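BAG family molecular chaperone regulator 2 (Arabidopsis thaliana, PDB 4HWD) probably acts as a co-chaperone that binds the ATPase domain of HSP70/HSC70 chaperones through its BAG domain and regulates programmed cell death and stress responses. Local coordinates at residues Gly34-Glu38 against Lys39-Asn43; Asn50-Val53 against Lys54-Ala57. All blocks are in the same frame, centred on the assembly; numbering follows the deposited sequence.

Read from the N terminus, the chain runs up helix 2-31, crosses a short loop, comes back along helix 38-57, and turns once more into helix 63-89, making the three-helix bundle of the BAG domain. Contact 1 sits at the first of these turns, where the loop enters helix 38-57; contact 2 lies toward the far end of the same helix. Both are local and close no long loop, and they follow in series, neither nesting nor crossing, with centres about 23 Å apart. Each borders both of the other helices: contact 1 meets Phe-26 and Leu-82, and contact 2 meets Ile-12 and Leu-75, so helix 38-57, the second of the three, is packed against its neighbours near both ends.

Contact 1 of 2, residues Gly34-Glu38 against Lys39-Asn43; sequences GKVEE and KNLEN
Val-36 and Leu-41 meet across the start of helix 38-57, methyl CG1 of the valine 3.4 Å from CD1 of the leucine, the two side chains at about a right angle. Glu-37 occupies the N-cap position, and its O accepts Asn-40 N at 3.0 Å in a bent bond, the donor standing 59° out of the carbonyl plane; Leu-41 N adds a weak second one. Next along, Glu-38 O receives Glu-42 N at 3.0 Å, almost in line with the carbonyl bond. On the outer side all four torsions of Lys-39 turn the same way (chi1 57°), curling its stem round Glu-37 OE2, which NZ meets nearly along its C-O axis in a 3.1 Å salt bridge.

Glu-38 sends its carboxylate the other way: OE1 lies 4.0 Å from Glu-42 OE2, their planes 65° apart, and one water donates to both oxygens, which probably eases the repulsion. Farther out, Phe-26 and Val-29 of helix 2-31 pack on Val-36, while Leu-82 of helix 63-89 touches Leu-41. Asn-89 ND2 is hydrogen-bonded to Val-36 O. Val-36 (N') and Leu-41 (N4) form a hydrophobic staple across the N-cap, at the first interhelical turn of the BAG three-helix bundle.

Contact 2 of 2, residues Asn50-Val53 against Lys54-Ala57; sequences NQLV and KLDA
Lys-54 crosses Asn-50, one helical turn back, at a slant. The touching atoms are Lys-54 CE and Asn-50 ND2, 3.0 Å apart, a tight approach on which nothing further rests. Lysine CG anti to the carbonyl carbon (chi1 -70°) and an extended chain beyond it carry the methylenes past the amide, while Asn-50, with CG anti to its own N (chi1 -178°), turns that amide toward them. NZ stays 3.8 Å from ND2, and the two groups are not hydrogen-bonded to each other.

The hydrogen bonds between the two segments are all backbone bonds. Four consecutive carbonyls are each taken by the amide four residues on. Asn-50 O accepts Lys-54 N at 3.2 Å, and Gln-51 O accepts Leu-55 N at 2.9 Å. Leu-52 O takes Asp-56 N at 3.1 Å, and Val-53 O takes Ala-57 N at 2.9 Å. The first three donors are tilted by roughly 30° from their carbonyl planes, whereas Ala-57 N comes almost straight on to its oxygen.

Asp-56 OD1 and OD2 each lie 3.6 Å from Leu-52 O, acceptor facing acceptor and no bond; that carbonyl is taken by Asp-56 N. OD2 also lies near Glu-72 OE1 of helix 63-89, which may raise the pKa of one of them somewhat, though Asp-56 is solvent-exposed.

Leu-52 CD1 and Leu-55 CD2 are 4.4 Å apart, a loose apolar touch. Leu-52 packs on Leu-75 and His-76 of helix 63-89, and Leu-55 and Gln-51 on Ile-12 of helix 2-31. Regular alpha-helical i to i+4 bonding thus satisfies the carbonyls of 50-53 and the amides of 54-57, while the leucines and Gln-51 join this helix to its two partners and Asn-50 and Lys-54 pack along its outer surface.

Contact 1 of 2, residues Gly34-Glu38 against Lys39-Asn43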
ATOM      1  N   GLY A  34      14.700  -6.221 -16.295  1.00 35.64           N
ATOM      2  CA  GLY A  34      14.434  -4.873 -16.762  1.00 26.72           C
ATOM      3  C   GLY A  34      14.769  -3.824 -15.723  1.00 33.80           C
ATOM      4  O   GLY A  34      15.157  -4.152 -14.601  1.00 31.16           O
ATOM      5  N   LYS A  35      14.621  -2.556 -16.093  1.00 53.34           N
ATOM      6  CA  LYS A  35      14.914  -1.457 -15.176  1.00 53.39           C
ATOM      7  C   LYS A  35      13.702  -0.550 -14.983  1.00 48.42           C
ATOM      8  O   LYS A  35      12.899  -0.357 -15.900  1.00 39.13           O
ATOM      9  CB  LYS A  35      16.086  -0.623 -15.702  1.00 59.59           C
ATOM     10  CG  LYS A  35      16.555   0.491 -14.762  1.00 49.42           C
ATOM     11  CD  LYS A  35      17.527  -0.027 -13.712  1.00 60.22           C
ATOM     12  CE  LYS A  35      18.125   1.121 -12.905  1.00 62.37           C
ATOM     13  NZ  LYS A  35      19.279   0.683 -12.062  1.00 51.52           N
ATOM     14  N   VAL A  36      13.586  -0.004 -13.776  1.00 25.26           N
ATOM     15  CA  VAL A  36      12.496   0.901 -13.410  1.00 22.91           C
ATOM     16  C   VAL A  36      13.112   2.177 -12.853  1.00 17.98           C
ATOM     17  O   VAL A  36      14.081   2.126 -12.098  1.00 16.21           O
ATOM     18  CB  VAL A  36      11.560   0.262 -12.339  1.00 16.61           C
ATOM     19  CG1 VAL A  36      10.687   1.328 -11.681  1.00 16.47           C
ATOM     20  CG2 VAL A  36      10.672  -0.786 -12.995  1.00 11.99           C
ATOM     21  N   GLU A  37      12.555   3.319 -13.236  1.00 26.26           N
ATOM     22  CA  GLU A  37      13.065   4.602 -12.773  1.00 30.57           C
ATOM     23  C   GLU A  37      12.992   4.640 -11.246  1.00 31.02           C
ATOM     24  O   GLU A  37      11.959   4.320 -10.655  1.00 26.27           O
ATOM     25  CB  GLU A  37      12.236   5.733 -13.389  1.00 35.26           C
ATOM     26  CG  GLU A  37      12.960   7.062 -13.520  1.00 51.22           C
ATOM     27  CD  GLU A  37      12.228   8.026 -14.446  1.00 63.84           C
ATOM     28  OE1 GLU A  37      12.054   7.687 -15.638  1.00 58.26           O
ATOM     29  OE2 GLU A  37      11.825   9.119 -13.988  1.00 56.58           O
ATOM     30  N   GLU A  38      14.091   5.024 -10.609  1.00 28.17           N
ATOM     31  CA  GLU A  38      14.135   5.076  -9.155  1.00 34.22           C
ATOM     32  C   GLU A  38      13.078   5.996  -8.558  1.00 32.51           C
ATOM     33  O   GLU A  38      12.418   5.643  -7.582  1.00 33.43           O
ATOM     34  CB  GLU A  38      15.524   5.510  -8.679  1.00 31.74           C
ATOM     35  CG  GLU A  38      15.663   5.505  -7.165  1.00 38.41           C
ATOM     36  CD  GLU A  38      15.391   4.139  -6.555  1.00 50.88           C
ATOM     37  OE1 GLU A  38      15.252   4.061  -5.316  1.00 44.18           O
ATOM     38  OE2 GLU A  38      15.324   3.143  -7.311  1.00 45.88           O
ATOM     39  N   LYS A  39      12.919   7.177  -9.142  1.00 19.76           N
ATOM     40  CA  LYS A  39      11.936   8.129  -8.653  1.00 22.42           C
ATOM     41  C   LYS A  39      10.531   7.525  -8.622  1.00 18.73           C
ATOM     42  O   LYS A  39       9.706   7.929  -7.810  1.00 14.67           O
ATOM     43  CB  LYS A  39      11.962   9.410  -9.505  1.00 27.56           C
ATOM     44  CG  LYS A  39      11.729   9.201 -10.993  1.00 30.73           C
ATOM     45  CD  LYS A  39      10.244   9.105 -11.320  1.00 47.05           C
ATOM     46  CE  LYS A  39       9.588  10.481 -11.389  1.00 41.49           C
ATOM     47  NZ  LYS A  39      10.025  11.233 -12.601  1.00 46.86           N
ATOM     48  N   ASN A  40      10.263   6.555  -9.495  1.00 20.78           N
ATOM     49  CA  ASN A  40       8.949   5.909  -9.524  1.00 22.09           C
ATOM     50  C   ASN A  40       8.786   4.949  -8.358  1.00 22.06           C
ATOM     51  O   ASN A  40       7.688   4.784  -7.827  1.00 20.44           O
ATOM     52  CB  ASN A  40       8.732   5.170 -10.845  1.00 20.95           C
ATOM     53  CG  ASN A  40       8.472   6.122 -11.999  1.00 29.64           C
ATOM     54  OD1 ASN A  40       7.707   7.081 -11.861  1.00 22.90           O
ATOM     55  ND2 ASN A  40       9.104   5.864 -13.140  1.00 29.88           N
ATOM     56  N   LEU A  41       9.881   4.311  -7.967  1.00  9.69           N
ATOM     57  CA  LEU A  41       9.859   3.394  -6.829  1.00 14.41           C
ATOM     58  C   LEU A  41       9.605   4.247  -5.589  1.00 12.08           C
ATOM     59  O   LEU A  41       8.868   3.852  -4.684  1.00 13.25           O
ATOM     60  CB  LEU A  41      11.202   2.666  -6.706  1.00 10.40           C
ATOM     61  CG  LEU A  41      11.273   1.192  -7.124  1.00 17.22           C
ATOM     62  CD1 LEU A  41      10.359   0.920  -8.302  1.00 11.28           C
ATOM     63  CD2 LEU A  41      12.715   0.834  -7.454  1.00 17.65           C
ATOM     64  N   GLU A  42      10.203   5.438  -5.578  1.00 16.54           N
ATOM     65  CA  GLU A  42      10.056   6.380  -4.470  1.00 18.98           C
ATOM     66  C   GLU A  42       8.673   7.005  -4.432  1.00 14.44           C
ATOM     67  O   GLU A  42       8.080   7.125  -3.364  1.00 14.71           O
ATOM     68  CB  GLU A  42      11.127   7.474  -4.561  1.00 21.37           C
ATOM     69  CG  GLU A  42      12.542   6.922  -4.697  1.00 28.66           C
ATOM     70  CD  GLU A  42      13.606   7.997  -4.628  1.00 38.51           C
ATOM     71  OE1 GLU A  42      13.432   9.057  -5.268  1.00 41.38           O
ATOM     72  OE2 GLU A  42      14.623   7.776  -3.934  1.00 39.66           O
ATOM     73  N   ASN A  43       8.154   7.402  -5.589  1.00 17.43           N
ATOM     74  CA  ASN A  43       6.816   7.989  -5.644  1.00 16.99           C
ATOM     75  C   ASN A  43       5.776   6.995  -5.112  1.00 16.69           C
ATOM     76  O   ASN A  43       4.837   7.376  -4.420  1.00 18.55           O
ATOM     77  CB  ASN A  43       6.461   8.394  -7.078  1.00 22.16           C
ATOM     78  CG  ASN A  43       7.183   9.647  -7.524  1.00 26.33           C
ATOM     79  OD1 ASN A  43       7.260  10.628  -6.780  1.00 30.58           O
ATOM     80  ND2 ASN A  43       7.706   9.630  -8.750  1.00 23.55           N
TER
HETATM   81  O   HOH W   1      15.955   5.554  -3.253  1.00 26.73           O

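Contact 2 of 2, residues Asn50-Val53 against Lys54-Ala57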
ATOM      1  N   ASN A  50       1.239   7.155   2.431  1.00 14.51           N
ATOM      2  CA  ASN A  50       0.147   8.118   2.537  1.00 12.95           C
ATOM      3  C   ASN A  50      -1.166   7.412   2.881  1.00 15.78           C
ATOM      4  O   ASN A  50      -1.971   7.933   3.647  1.00 15.37           O
ATOM      5  CB  ASN A  50      -0.034   8.879   1.234  1.00 15.17           C
ATOM      6  CG  ASN A  50      -1.121   9.926   1.337  1.00 21.11           C
ATOM      7  OD1 ASN A  50      -0.853  11.125   1.299  1.00 20.51           O
ATOM      8  ND2 ASN A  50      -2.359   9.475   1.482  1.00 16.07           N
ATOM      9  N   GLN A  51      -1.383   6.232   2.301  1.00  5.73           N
ATOM     10  CA  GLN A  51      -2.596   5.466   2.573  1.00  7.62           C
ATOM     11  C   GLN A  51      -2.544   4.946   3.999  1.00  5.61           C
ATOM     12  O   GLN A  51      -3.565   4.820   4.664  1.00  6.20           O
ATOM     13  CB  GLN A  51      -2.719   4.282   1.607  1.00  5.79           C
ATOM     14  CG  GLN A  51      -3.102   4.644   0.188  1.00  8.02           C
ATOM     15  CD  GLN A  51      -4.368   5.498   0.124  1.00  6.99           C
ATOM     16  OE1 GLN A  51      -5.317   5.276   0.878  1.00  5.36           O
ATOM     17  NE2 GLN A  51      -4.387   6.471  -0.789  1.00  5.56           N
ATOM     18  N   LEU A  52      -1.338   4.638   4.462  1.00 15.19           N
ATOM     19  CA  LEU A  52      -1.141   4.113   5.804  1.00 19.54           C
ATOM     20  C   LEU A  52      -1.448   5.145   6.903  1.00 19.23           C
ATOM     21  O   LEU A  52      -1.979   4.790   7.957  1.00 23.16           O
ATOM     22  CB  LEU A  52       0.294   3.580   5.940  1.00 16.99           C
ATOM     23  CG  LEU A  52       0.539   2.576   7.071  1.00 24.01           C
ATOM     24  CD1 LEU A  52      -0.473   1.449   6.979  1.00 20.47           C
ATOM     25  CD2 LEU A  52       1.956   2.036   6.983  1.00 31.94           C
ATOM     26  N   VAL A  53      -1.110   6.411   6.672  1.00 23.53           N
ATOM     27  CA  VAL A  53      -1.413   7.448   7.659  1.00 30.64           C
ATOM     28  C   VAL A  53      -2.924   7.693   7.624  1.00 31.27           C
ATOM     29  O   VAL A  53      -3.567   7.803   8.669  1.00 35.25           O
ATOM     30  CB  VAL A  53      -0.677   8.792   7.367  1.00 30.03           C
ATOM     31  CG1 VAL A  53       0.832   8.565   7.321  1.00 27.78           C
ATOM     32  CG2 VAL A  53      -1.172   9.406   6.067  1.00 23.48           C
ATOM     33  N   LYS A  54      -3.482   7.773   6.414  1.00 25.96           N
ATOM     34  CA  LYS A  54      -4.918   7.982   6.236  1.00 24.66           C
ATOM     35  C   LYS A  54      -5.671   6.896   6.979  1.00 26.64           C
ATOM     36  O   LYS A  54      -6.660   7.166   7.661  1.00 32.87           O
ATOM     37  CB  LYS A  54      -5.301   7.933   4.756  1.00 18.63           C
ATOM     38  CG  LYS A  54      -4.816   9.104   3.944  1.00 19.50           C
ATOM     39  CD  LYS A  54      -5.512   9.132   2.602  1.00 20.91           C
ATOM     40  CE  LYS A  54      -5.168  10.396   1.829  1.00 15.83           C
ATOM     41  NZ  LYS A  54      -5.937  10.462   0.566  1.00 29.46           N
ATOM     42  N   LEU A  55      -5.196   5.665   6.851  1.00 23.65           N
ATOM     43  CA  LEU A  55      -5.826   4.547   7.528  1.00 20.05           C
ATOM     44  C   LEU A  55      -5.806   4.814   9.028  1.00 28.50           C
ATOM     45  O   LEU A  55      -6.849   5.029   9.636  1.00 36.98           O
ATOM     46  CB  LEU A  55      -5.079   3.253   7.222  1.00 22.55           C
ATOM     47  CG  LEU A  55      -5.767   1.986   7.721  1.00 28.76           C
ATOM     48  CD1 LEU A  55      -7.010   1.736   6.888  1.00 31.89           C
ATOM     49  CD2 LEU A  55      -4.827   0.805   7.617  1.00 30.18           C
ATOM     50  N   ASP A  56      -4.612   4.815   9.615  1.00 52.52           N
ATOM     51  CA  ASP A  56      -4.442   5.047  11.048  1.00 55.13           C
ATOM     52  C   ASP A  56      -5.289   6.183  11.622  1.00 49.92           C
ATOM     53  O   ASP A  56      -5.781   6.086  12.746  1.00 57.76           O
ATOM     54  CB  ASP A  56      -2.966   5.299  11.362  1.00 58.20           C
ATOM     55  CG  ASP A  56      -2.123   4.045  11.234  1.00 59.51           C
ATOM     56  OD1 ASP A  56      -0.885   4.143  11.366  1.00 55.47           O
ATOM     57  OD2 ASP A  56      -2.699   2.961  11.003  1.00 56.92           O
ATOM     58  N   ALA A  57      -5.453   7.257  10.853  1.00 47.36           N
ATOM     59  CA  ALA A  57      -6.251   8.404  11.286  1.00 45.52           C
ATOM     60  C   ALA A  57      -7.703   7.988  11.519  1.00 55.40           C
ATOM     61  O   ALA A  57      -8.436   8.639  12.266  1.00 59.97           O
ATOM     62  CB  ALA A  57      -6.188   9.509  10.237  1.00 44.30           C
TER